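Long-range contacts in DUF115 domain-containing protein (Magnetospirillum magneticum AMB-1, PDB 5MU5), which probably transfers a nonulosonic-acid type sugar onto flagellin as a Maf glycosyltransferase, a modification tied to the formation of bacterial flagella: residues E17-L22 with V164-L169; D77-A82 with W209-V214; A251-M256 with N646-E651; E408-G413 with L509-T514. All coordinates share one frame; numbering follows the deposited sequence.

Contact 1. Residues E17-L22 with V164-L169; sequences EAFLEL and VDWRPL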
# COMPACT_ATOMS: atom_id res chain seq x y z
N GLU A 17 27.83 18.38 15.51
CA GLU A 17 27.43 17.75 16.77
C GLU A 17 25.96 17.31 16.73
O GLU A 17 25.63 16.20 17.14
CB GLU A 17 27.66 18.71 17.95
CG GLU A 17 29.13 18.95 18.28
CD GLU A 17 29.37 20.12 19.23
OE1 GLU A 17 28.46 20.95 19.45
OE2 GLU A 17 30.49 20.22 19.77
N ALA A 18 25.09 18.19 16.23
CA ALA A 18 23.66 17.91 16.15
C ALA A 18 23.37 16.71 15.25
O ALA A 18 22.59 15.84 15.62
CB ALA A 18 22.91 19.13 15.67
N PHE A 19 23.99 16.65 14.08
CA PHE A 19 23.87 15.46 13.24
C PHE A 19 24.34 14.21 13.97
O PHE A 19 23.65 13.20 13.97
CB PHE A 19 24.62 15.61 11.92
CG PHE A 19 23.85 16.38 10.87
CD1 PHE A 19 22.91 15.74 10.08
CD2 PHE A 19 24.07 17.72 10.69
CE1 PHE A 19 22.19 16.44 9.13
CE2 PHE A 19 23.36 18.43 9.73
CZ PHE A 19 22.43 17.79 8.94
N LEU A 20 25.51 14.27 14.61
CA LEU A 20 26.02 13.09 15.31
C LEU A 20 25.11 12.62 16.43
O LEU A 20 25.06 11.44 16.73
CB LEU A 20 27.41 13.34 15.85
CG LEU A 20 28.49 13.41 14.77
CD1 LEU A 20 29.76 14.07 15.30
CD2 LEU A 20 28.78 12.02 14.25
N GLU A 21 24.40 13.56 17.03
CA GLU A 21 23.47 13.27 18.11
C GLU A 21 22.10 12.79 17.61
O GLU A 21 21.55 11.82 18.11
CB GLU A 21 23.28 14.54 18.95
CG GLU A 21 22.34 14.38 20.14
CD GLU A 21 22.09 15.68 20.88
OE1 GLU A 21 22.72 16.71 20.57
OE2 GLU A 21 21.25 15.66 21.80
N LEU A 22 21.54 13.48 16.63
CA LEU A 22 20.16 13.25 16.21
C LEU A 22 19.96 12.56 14.87
O LEU A 22 18.83 12.18 14.57
CB LEU A 22 19.43 14.60 16.21
CG LEU A 22 19.33 15.20 17.62
CD1 LEU A 22 19.29 16.72 17.59
CD2 LEU A 22 18.12 14.62 18.34
N VAL A 164 23.52 26.82 7.38
CA VAL A 164 22.20 26.56 7.91
C VAL A 164 22.28 26.36 9.42
O VAL A 164 23.26 25.83 9.91
CB VAL A 164 21.63 25.29 7.28
CG1 VAL A 164 20.28 24.94 7.87
CG2 VAL A 164 21.54 25.47 5.78
N ASP A 165 21.24 26.77 10.13
CA ASP A 165 21.13 26.46 11.54
C ASP A 165 20.40 25.12 11.64
O ASP A 165 19.18 25.06 11.75
CB ASP A 165 20.37 27.57 12.29
CG ASP A 165 20.53 27.47 13.80
OD1 ASP A 165 20.97 26.40 14.29
OD2 ASP A 165 20.23 28.46 14.50
N TRP A 166 21.16 24.03 11.61
CA TRP A 166 20.60 22.70 11.57
C TRP A 166 20.00 22.13 12.85
O TRP A 166 19.15 21.23 12.79
CB TRP A 166 21.68 21.74 11.10
CG TRP A 166 21.86 21.69 9.65
CD1 TRP A 166 22.92 22.16 8.94
CD2 TRP A 166 20.97 21.11 8.71
NE1 TRP A 166 22.75 21.90 7.61
CE2 TRP A 166 21.54 21.26 7.44
CE3 TRP A 166 19.72 20.48 8.82
CZ2 TRP A 166 20.92 20.80 6.26
CZ3 TRP A 166 19.09 20.02 7.66
CH2 TRP A 166 19.69 20.18 6.40
N ARG A 167 20.44 22.61 14.00
CA ARG A 167 19.99 22.04 15.26
C ARG A 167 18.47 22.09 15.48
O ARG A 167 17.90 21.10 15.86
CB ARG A 167 20.74 22.61 16.48
CG ARG A 167 20.19 22.06 17.80
CD ARG A 167 21.09 22.25 19.00
NE ARG A 167 22.17 21.27 19.05
CZ ARG A 167 22.08 20.04 19.55
NH1 ARG A 167 20.94 19.57 20.04
NH2 ARG A 167 23.14 19.25 19.54
N PRO A 168 17.83 23.25 15.26
CA PRO A 168 16.38 23.29 15.44
C PRO A 168 15.66 22.31 14.50
O PRO A 168 14.66 21.74 14.89
CB PRO A 168 16.03 24.73 15.11
CG PRO A 168 17.28 25.51 15.37
CD PRO A 168 18.36 24.58 14.91
N LEU A 169 16.20 22.09 13.31
CA LEU A 169 15.62 21.09 12.40
C LEU A 169 15.82 19.68 12.92
O LEU A 169 14.86 18.92 13.05
CB LEU A 169 16.25 21.21 11.01
CG LEU A 169 15.89 22.49 10.28
CD1 LEU A 169 16.67 22.62 8.98
CD2 LEU A 169 14.40 22.47 10.00

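Contact 2. Residues D77-A82 with W209-V214; sequences DHRISA and WTRLFV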
# COMPACT_ATOMS: atom_id res chain seq x y z
N ASP A 77 0.45 26.75 -7.34
CA ASP A 77 1.37 26.06 -8.28
C ASP A 77 2.45 25.28 -7.55
O ASP A 77 2.89 24.24 -8.03
CB ASP A 77 2.09 27.04 -9.21
CG ASP A 77 1.17 27.70 -10.25
OD1 ASP A 77 -0.06 27.42 -10.32
OD2 ASP A 77 1.71 28.53 -11.01
N HIS A 78 2.89 25.80 -6.41
CA HIS A 78 4.01 25.23 -5.64
C HIS A 78 3.52 24.42 -4.41
O HIS A 78 4.17 24.42 -3.36
CB HIS A 78 4.92 26.39 -5.20
CG HIS A 78 5.18 27.38 -6.30
ND1 HIS A 78 5.91 27.07 -7.43
CD2 HIS A 78 4.76 28.66 -6.47
CE1 HIS A 78 5.94 28.12 -8.23
NE2 HIS A 78 5.26 29.10 -7.67
N ARG A 79 2.38 23.77 -4.57
CA ARG A 79 1.70 23.04 -3.52
C ARG A 79 1.01 21.80 -4.08
O ARG A 79 0.63 21.78 -5.25
CB ARG A 79 0.59 23.92 -2.94
CG ARG A 79 1.04 25.20 -2.28
CD ARG A 79 1.52 24.94 -0.87
NE ARG A 79 1.90 26.17 -0.21
CZ ARG A 79 2.21 26.27 1.07
NH1 ARG A 79 2.15 25.23 1.86
NH2 ARG A 79 2.54 27.43 1.59
N ILE A 80 0.84 20.80 -3.23
CA ILE A 80 -0.06 19.70 -3.53
C ILE A 80 -1.47 20.23 -3.25
O ILE A 80 -1.69 20.87 -2.23
CB ILE A 80 0.22 18.48 -2.63
CG1 ILE A 80 1.64 17.92 -2.86
CG2 ILE A 80 -0.80 17.38 -2.83
CD1 ILE A 80 1.94 17.47 -4.27
N SER A 81 -2.41 19.98 -4.16
CA SER A 81 -3.84 20.31 -3.97
C SER A 81 -4.68 19.05 -4.20
O SER A 81 -5.22 18.85 -5.30
CB SER A 81 -4.30 21.38 -4.94
OG SER A 81 -3.52 22.55 -4.78
N ALA A 82 -4.80 18.23 -3.15
CA ALA A 82 -5.57 16.97 -3.22
C ALA A 82 -7.00 17.11 -2.66
O ALA A 82 -7.18 17.12 -1.45
CB ALA A 82 -4.83 15.87 -2.47
N TRP A 209 -1.70 20.57 0.52
CA TRP A 209 -1.05 21.86 0.71
C TRP A 209 0.41 21.73 1.13
O TRP A 209 0.99 22.66 1.71
CB TRP A 209 -1.85 22.75 1.66
CG TRP A 209 -1.75 24.24 1.38
CD1 TRP A 209 -1.33 25.21 2.24
CD2 TRP A 209 -2.07 24.91 0.15
NE1 TRP A 209 -1.38 26.45 1.62
CE2 TRP A 209 -1.83 26.28 0.34
CE3 TRP A 209 -2.57 24.48 -1.08
CZ2 TRP A 209 -2.07 27.21 -0.66
CZ3 TRP A 209 -2.79 25.42 -2.08
CH2 TRP A 209 -2.53 26.75 -1.87
N THR A 210 0.99 20.58 0.84
CA THR A 210 2.42 20.36 1.00
C THR A 210 3.18 21.38 0.13
O THR A 210 2.92 21.51 -1.06
CB THR A 210 2.80 18.92 0.57
OG1 THR A 210 2.19 17.96 1.47
CG2 THR A 210 4.31 18.70 0.55
N ARG A 211 4.09 22.12 0.74
CA ARG A 211 4.95 23.05 0.03
C ARG A 211 6.02 22.27 -0.72
O ARG A 211 6.70 21.42 -0.15
CB ARG A 211 5.62 24.01 1.03
CG ARG A 211 6.40 25.16 0.40
CD ARG A 211 5.49 26.22 -0.18
NE ARG A 211 6.26 27.40 -0.61
CZ ARG A 211 6.60 28.42 0.17
NH1 ARG A 211 6.27 28.44 1.46
NH2 ARG A 211 7.29 29.44 -0.34
N LEU A 212 6.16 22.59 -2.00
CA LEU A 212 7.20 22.04 -2.85
C LEU A 212 8.16 23.16 -3.22
O LEU A 212 7.72 24.28 -3.48
CB LEU A 212 6.57 21.48 -4.10
CG LEU A 212 5.48 20.44 -3.86
CD1 LEU A 212 4.81 20.10 -5.17
CD2 LEU A 212 6.09 19.20 -3.22
N PHE A 213 9.47 22.88 -3.23
CA PHE A 213 10.47 23.89 -3.54
C PHE A 213 11.73 23.26 -4.14
O PHE A 213 12.29 22.33 -3.58
CB PHE A 213 10.83 24.68 -2.29
CG PHE A 213 11.54 25.96 -2.58
CD1 PHE A 213 10.81 27.12 -2.82
CD2 PHE A 213 12.93 26.00 -2.63
CE1 PHE A 213 11.47 28.31 -3.13
CE2 PHE A 213 13.59 27.19 -2.93
CZ PHE A 213 12.86 28.35 -3.18
N VAL A 214 12.16 23.81 -5.27
CA VAL A 214 13.32 23.33 -5.97
C VAL A 214 14.43 24.33 -5.66
O VAL A 214 14.31 25.50 -5.97
CB VAL A 214 13.02 23.22 -7.49
CG1 VAL A 214 14.30 22.95 -8.28
CG2 VAL A 214 12.00 22.11 -7.75

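Contact 3. Residues A251-M256 with N646-E651; sequences ASYKNM and NIEAFE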
# COMPACT_ATOMS: atom_id res chain seq x y z
N ALA A 251 -15.44 -13.36 8.20
CA ALA A 251 -15.15 -14.48 7.31
C ALA A 251 -14.14 -15.41 7.96
O ALA A 251 -14.37 -16.60 8.06
CB ALA A 251 -14.61 -13.97 5.96
N SER A 252 -13.04 -14.84 8.43
CA SER A 252 -11.96 -15.63 9.01
C SER A 252 -12.44 -16.35 10.27
O SER A 252 -12.12 -17.51 10.47
CB SER A 252 -10.76 -14.75 9.32
OG SER A 252 -9.65 -15.56 9.70
N TYR A 253 -13.20 -15.64 11.09
CA TYR A 253 -13.76 -16.21 12.31
C TYR A 253 -14.56 -17.45 11.95
O TYR A 253 -14.33 -18.52 12.49
CB TYR A 253 -14.66 -15.18 13.00
CG TYR A 253 -15.39 -15.67 14.23
CD1 TYR A 253 -16.49 -16.53 14.12
CD2 TYR A 253 -15.03 -15.24 15.50
CE1 TYR A 253 -17.16 -16.97 15.23
CE2 TYR A 253 -15.71 -15.67 16.62
CZ TYR A 253 -16.77 -16.54 16.47
OH TYR A 253 -17.47 -16.96 17.56
N LYS A 254 -15.49 -17.32 11.00
CA LYS A 254 -16.36 -18.43 10.63
C LYS A 254 -15.60 -19.55 9.94
O LYS A 254 -15.92 -20.70 10.12
CB LYS A 254 -17.47 -17.97 9.70
CG LYS A 254 -18.35 -16.90 10.28
CD LYS A 254 -19.17 -17.38 11.44
CE LYS A 254 -20.26 -18.31 10.96
NZ LYS A 254 -21.12 -18.69 12.10
N ASN A 255 -14.61 -19.20 9.14
CA ASN A 255 -13.81 -20.20 8.48
C ASN A 255 -13.02 -21.08 9.44
O ASN A 255 -12.78 -22.24 9.15
CB ASN A 255 -12.83 -19.54 7.51
CG ASN A 255 -13.49 -19.16 6.20
OD1 ASN A 255 -14.44 -19.81 5.77
ND2 ASN A 255 -12.97 -18.11 5.55
N MET A 256 -12.62 -20.54 10.58
CA MET A 256 -11.75 -21.26 11.49
C MET A 256 -12.39 -21.81 12.74
O MET A 256 -11.78 -22.62 13.41
CB MET A 256 -10.62 -20.35 11.90
CG MET A 256 -9.65 -20.09 10.77
SD MET A 256 -8.52 -18.83 11.29
CE MET A 256 -7.62 -19.69 12.59
N ASN A 646 -22.31 -10.12 17.85
CA ASN A 646 -23.06 -10.91 16.87
C ASN A 646 -22.24 -11.53 15.75
O ASN A 646 -22.81 -11.98 14.74
CB ASN A 646 -24.09 -9.99 16.21
CG ASN A 646 -25.09 -9.46 17.20
OD1 ASN A 646 -25.33 -8.26 17.26
ND2 ASN A 646 -25.66 -10.34 17.99
N ILE A 647 -20.92 -11.54 15.91
CA ILE A 647 -20.02 -11.99 14.85
C ILE A 647 -20.38 -13.39 14.31
O ILE A 647 -20.33 -13.64 13.10
CB ILE A 647 -18.53 -11.87 15.29
CG1 ILE A 647 -17.61 -12.11 14.09
CG2 ILE A 647 -18.20 -12.80 16.44
CD1 ILE A 647 -16.19 -11.65 14.31
N GLU A 648 -20.81 -14.28 15.21
CA GLU A 648 -21.14 -15.66 14.87
C GLU A 648 -22.52 -15.77 14.20
O GLU A 648 -22.74 -16.62 13.32
CB GLU A 648 -21.12 -16.51 16.16
CG GLU A 648 -20.87 -18.00 15.95
CD GLU A 648 -20.42 -18.68 17.24
OE1 GLU A 648 -21.25 -18.89 18.14
OE2 GLU A 648 -19.22 -19.02 17.35
N ALA A 649 -23.44 -14.89 14.59
CA ALA A 649 -24.83 -14.99 14.15
C ALA A 649 -25.11 -14.44 12.76
O ALA A 649 -26.11 -14.80 12.15
CB ALA A 649 -25.74 -14.33 15.17
N PHE A 650 -24.26 -13.57 12.23
CA PHE A 650 -24.50 -13.06 10.86
C PHE A 650 -24.54 -14.24 9.90
O PHE A 650 -23.62 -15.03 9.87
CB PHE A 650 -23.41 -12.08 10.41
CG PHE A 650 -23.32 -10.83 11.24
CD1 PHE A 650 -24.35 -9.90 11.23
CD2 PHE A 650 -22.19 -10.58 12.03
CE1 PHE A 650 -24.27 -8.74 12.00
CE2 PHE A 650 -22.10 -9.43 12.79
CZ PHE A 650 -23.15 -8.51 12.78
N GLU A 651 -25.61 -14.35 9.12
CA GLU A 651 -25.75 -15.45 8.16
C GLU A 651 -24.82 -15.32 6.95
O GLU A 651 -24.47 -16.32 6.33
CB GLU A 651 -27.20 -15.55 7.68
CG GLU A 651 -28.16 -15.99 8.78
CD GLU A 651 -29.63 -15.74 8.45
OE1 GLU A 651 -29.92 -14.99 7.49
OE2 GLU A 651 -30.50 -16.28 9.17

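Contact 4. Residues E408-G413 with L509-T514; sequences ELYLFG and LRLKST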
# COMPACT_ATOMS: atom_id res chain seq x y z
N GLU A 408 8.70 -26.39 -11.74
CA GLU A 408 8.44 -26.39 -13.15
C GLU A 408 6.98 -25.99 -13.32
O GLU A 408 6.08 -26.72 -12.93
CB GLU A 408 8.74 -27.75 -13.75
CG GLU A 408 8.79 -27.75 -15.28
CD GLU A 408 9.00 -29.14 -15.86
OE1 GLU A 408 9.64 -29.97 -15.20
OE2 GLU A 408 8.54 -29.41 -16.99
N LEU A 409 6.76 -24.81 -13.88
CA LEU A 409 5.43 -24.22 -13.95
C LEU A 409 5.04 -23.94 -15.37
O LEU A 409 5.84 -23.43 -16.13
CB LEU A 409 5.42 -22.87 -13.24
CG LEU A 409 5.19 -22.77 -11.74
CD1 LEU A 409 6.15 -23.62 -10.95
CD2 LEU A 409 5.33 -21.32 -11.33
N TYR A 410 3.78 -24.22 -15.70
CA TYR A 410 3.23 -23.89 -17.00
C TYR A 410 2.00 -23.04 -16.80
O TYR A 410 1.08 -23.42 -16.07
CB TYR A 410 2.89 -25.15 -17.77
CG TYR A 410 4.12 -25.96 -18.09
CD1 TYR A 410 4.65 -26.86 -17.18
CD2 TYR A 410 4.79 -25.81 -19.30
CE1 TYR A 410 5.79 -27.58 -17.46
CE2 TYR A 410 5.92 -26.53 -19.60
CZ TYR A 410 6.42 -27.41 -18.67
OH TYR A 410 7.54 -28.14 -18.96
N LEU A 411 1.99 -21.88 -17.43
CA LEU A 411 0.82 -21.01 -17.38
C LEU A 411 -0.07 -21.17 -18.61
O LEU A 411 0.38 -21.10 -19.75
CB LEU A 411 1.23 -19.55 -17.25
CG LEU A 411 2.24 -19.18 -16.18
CD1 LEU A 411 2.51 -17.69 -16.32
CD2 LEU A 411 1.78 -19.53 -14.77
N PHE A 412 -1.35 -21.34 -18.36
CA PHE A 412 -2.36 -21.43 -19.39
C PHE A 412 -3.47 -20.46 -19.02
O PHE A 412 -3.80 -20.30 -17.83
CB PHE A 412 -2.92 -22.84 -19.47
CG PHE A 412 -1.90 -23.88 -19.83
CD1 PHE A 412 -1.18 -24.52 -18.85
CD2 PHE A 412 -1.71 -24.25 -21.15
CE1 PHE A 412 -0.27 -25.51 -19.17
CE2 PHE A 412 -0.79 -25.22 -21.49
CZ PHE A 412 -0.07 -25.86 -20.50
N GLY A 413 -4.03 -19.80 -20.02
CA GLY A 413 -5.13 -18.86 -19.81
C GLY A 413 -4.78 -17.68 -18.93
O GLY A 413 -5.66 -17.12 -18.28
N LEU A 509 5.22 -28.53 -25.65
CA LEU A 509 5.32 -29.00 -24.27
C LEU A 509 5.57 -30.49 -24.22
O LEU A 509 4.81 -31.25 -24.79
CB LEU A 509 4.03 -28.65 -23.54
CG LEU A 509 3.85 -29.08 -22.08
CD1 LEU A 509 2.94 -28.10 -21.35
CD2 LEU A 509 3.29 -30.50 -21.98
N ARG A 510 6.64 -30.91 -23.55
CA ARG A 510 6.95 -32.33 -23.29
C ARG A 510 7.31 -32.42 -21.82
O ARG A 510 8.21 -31.73 -21.36
CB ARG A 510 8.16 -32.84 -24.09
CG ARG A 510 8.02 -32.85 -25.61
CD ARG A 510 6.96 -33.83 -26.11
NE ARG A 510 6.89 -33.85 -27.57
CZ ARG A 510 6.33 -32.90 -28.32
NH1 ARG A 510 5.76 -31.82 -27.78
NH2 ARG A 510 6.33 -33.03 -29.64
N LEU A 511 6.64 -33.29 -21.09
CA LEU A 511 6.90 -33.45 -19.67
C LEU A 511 7.74 -34.69 -19.42
O LEU A 511 7.70 -35.63 -20.18
CB LEU A 511 5.58 -33.54 -18.91
CG LEU A 511 4.60 -32.40 -19.14
CD1 LEU A 511 3.31 -32.69 -18.37
CD2 LEU A 511 5.19 -31.06 -18.74
N LYS A 512 8.50 -34.68 -18.33
CA LYS A 512 9.33 -35.81 -17.94
C LYS A 512 8.67 -36.61 -16.81
O LYS A 512 9.22 -37.60 -16.35
CB LYS A 512 10.70 -35.31 -17.48
CG LYS A 512 11.48 -34.55 -18.54
CD LYS A 512 12.61 -33.72 -17.94
CE LYS A 512 13.30 -32.87 -18.99
NZ LYS A 512 13.87 -31.63 -18.38
N SER A 513 7.50 -36.18 -16.36
CA SER A 513 6.86 -36.78 -15.20
C SER A 513 6.01 -38.00 -15.52
O SER A 513 5.75 -38.29 -16.67
CB SER A 513 5.99 -35.73 -14.52
OG SER A 513 5.13 -35.15 -15.49
N THR A 514 5.56 -38.68 -14.48
CA THR A 514 4.66 -39.82 -14.56
C THR A 514 3.49 -39.68 -13.59
O THR A 514 3.54 -38.84 -12.66
CB THR A 514 5.39 -41.11 -14.16
OG1 THR A 514 5.72 -41.04 -12.76
CG2 THR A 514 6.66 -41.28 -14.97
O HOH W 1 8.11 -28.43 -21.70

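Contact 1. Residues E17-L22 with V164-L169
Helix 9-22 comes closest to the start of helix 166-171 where A18 faces R167, their CA atoms 5.6 Å apart, and side chains fill the gap at two levels. At the buried level F19 and W166 form a T-shaped (edge-to-face) pair: the CE2 and CZ corner of F19 drives into the indole face, with F19 CE2 3.6 Å from W166 CG, and the planes of the F19 ring and the indole pyrrole ring stand 64° apart. V164 CG1 touches the opposite indole face, while W166 NE1 bonds to S160 OG. This is helix-to-helix packing within the Maf N-terminal region, and L170, one turn on, extends it against A18, F19 and L22. Nearer the surface R167 starts with CG opposite the backbone N (chi1 177°) and then bends at chi3, which lays its guanidinium over the A18 methyl, R167 NH2 lying 3.9 Å from A18 CB. Within its own plane the group meets E21: R167 NH2 donates to E21 OE1 at 2.8 Å in an almost straight bond (172°), and NH1 adds a weak one to the same oxygen. Each charge has a second mate, E21 OE2 pairing with R174 and R167 NH1 with E171.

Contact 2. Residues D77-A82 with W209-V214
The guanidinium of R79 lies flat on the indole of W209, the planes 8° apart, at a single antiparallel beta bridge that adds the 77-82 loop to strand 211-214, an outermost strand of the four-stranded parallel sheet in the Maf N-terminal region. The arginine turns at chi2 (-81°), which sends its chain along the indole: R79 CG sits 3.7 Å above the centroid of the six-membered ring of W209 as a CH-pi contact, and R79 CZ stands 4.0 Å from the five-membered centroid in a cation-pi stack. On the opposite side of the guanidinium R211 CD packs 3.5 Å from R79 CZ, sandwiching the group between an aromatic ring and an aliphatic carbon. D142 takes a salt bridge from R79 NH2 with one oxygen and from R211 NH1 with the other, and R211 NH1 also bonds Q141 OE1. Backbone bonds fix the register: L212 N reaches H78 O, I80 N reaches T210 O, and W209 N reaches I80 O. Beyond the bridge, I80 and L212 meet through their CD1 methyls and lean on helix 219-235. At the guanidinium edge R79 NH1 donates to W209 O at 2.8 Å, the donor tilted 24° from the carbonyl plane.

Contact 3. Residues A251-M256 with N646-E651
Y253 on helix 242-257 packs against I647 and E648 in the turn that follows helix 618-646, joining the MptE-like region to the C-terminal helical bundle of Maf. The tight part is apolar and surrounds the tyrosine ring. Its CG lies opposite the backbone N (chi1 175°), a torsion that sends the ring out from the helix to the turn, where I647 crosses one face. I647 CG2 stands 4.1 Å from the ring centroid of Y253 and 21° off its normal, a CH-pi contact, while I647 CD1 rests near the root of the ring, 4.0 Å from Y253 CD2. W541 and F537 of helix 534-541 make edge-to-face pairs with the same ring, so it is gripped by aromatic as well as aliphatic groups. The outer part is sparser and polar. Exposed E648 brings OE2 to the edge of the ring, where Y253 OH donates to it at 2.7 Å from above the carboxylate plane, 58° out of it; R257 makes a salt bridge to the same oxygen. A phenylalanine at Y253 would probably keep the packing on I647 but leave E648 OE2 without its hydroxyl mate and the carboxylate freer to turn. K254, partly exposed, follows a different course: its chain bends at chi2 and chi3 and carries the ammonium to the backbone instead of the acid, K254 NZ staying 5.6 Å from E648 OE2. The bond it makes is K254 NZ to E648 O, 2.9 Å long, in the carbonyl plane and on a lone pair.

Contact 4. Residues E408-G413 with L509-T514
Two different first torsions bring Y410 and L509 together: the tyrosine CG lies opposite its carbonyl carbon (chi1 -65°), whereas L509 holds CG opposite its backbone N (chi1 177°), and the side chains meet between strand 408-412 and the 509-514 loop. One methyl does most of the touching. L509 CD1 lies over a face of Y410, 4.0 Å from the ring centroid and 30° off the normal, and also comes to the rim of F412, 3.8 Å from F412 CZ. Farther out L511 slides past the tyrosine in the opposite sense, its CD2 3.8 Å from Y410 CE1. The phenol is held at its polar end: Y410 OH donates to the anti lone pair of E408 OE2 at 2.5 Å, and a water donates to Y410 OH at 2.8 Å while weakly accepting from R510 N. An alanine at Y410 is likely to open a gap beneath L509 and L511 and leave E408 and the bridging water without their shared hydroxyl. F490 of strand 488-491 stacks on Y410, and F276 of strand 275-278 meets F412 edge-to-face. Strand 408-412 parallels both neighbours, and the loop and helix 284-294 pack on the largely parallel mixed sheet of an alpha/beta fold.

In the fold
Contacts 1 and 2 both fall in the Maf N-terminal region and their segments alternate along the chain, so the two closures overlap in sequence; their centres are about 26 Å apart and their nearest atoms about 12 Å. Helix 134-142 links them indirectly, meeting V164 and L169 of contact 1 and R211 and F213 of contact 2. On the other side of the chain's centre, contact 4 lies in the large mixed sheet and contact 3 where the MptE-like region meets the helical bundle, their centres about 39 Å apart. Residues 408-413 and 509-514 fall in the chain between the segments of contact 3. Centres of contacts 1 and 4 lie about 60 Å apart, nearest atoms about 44 Å.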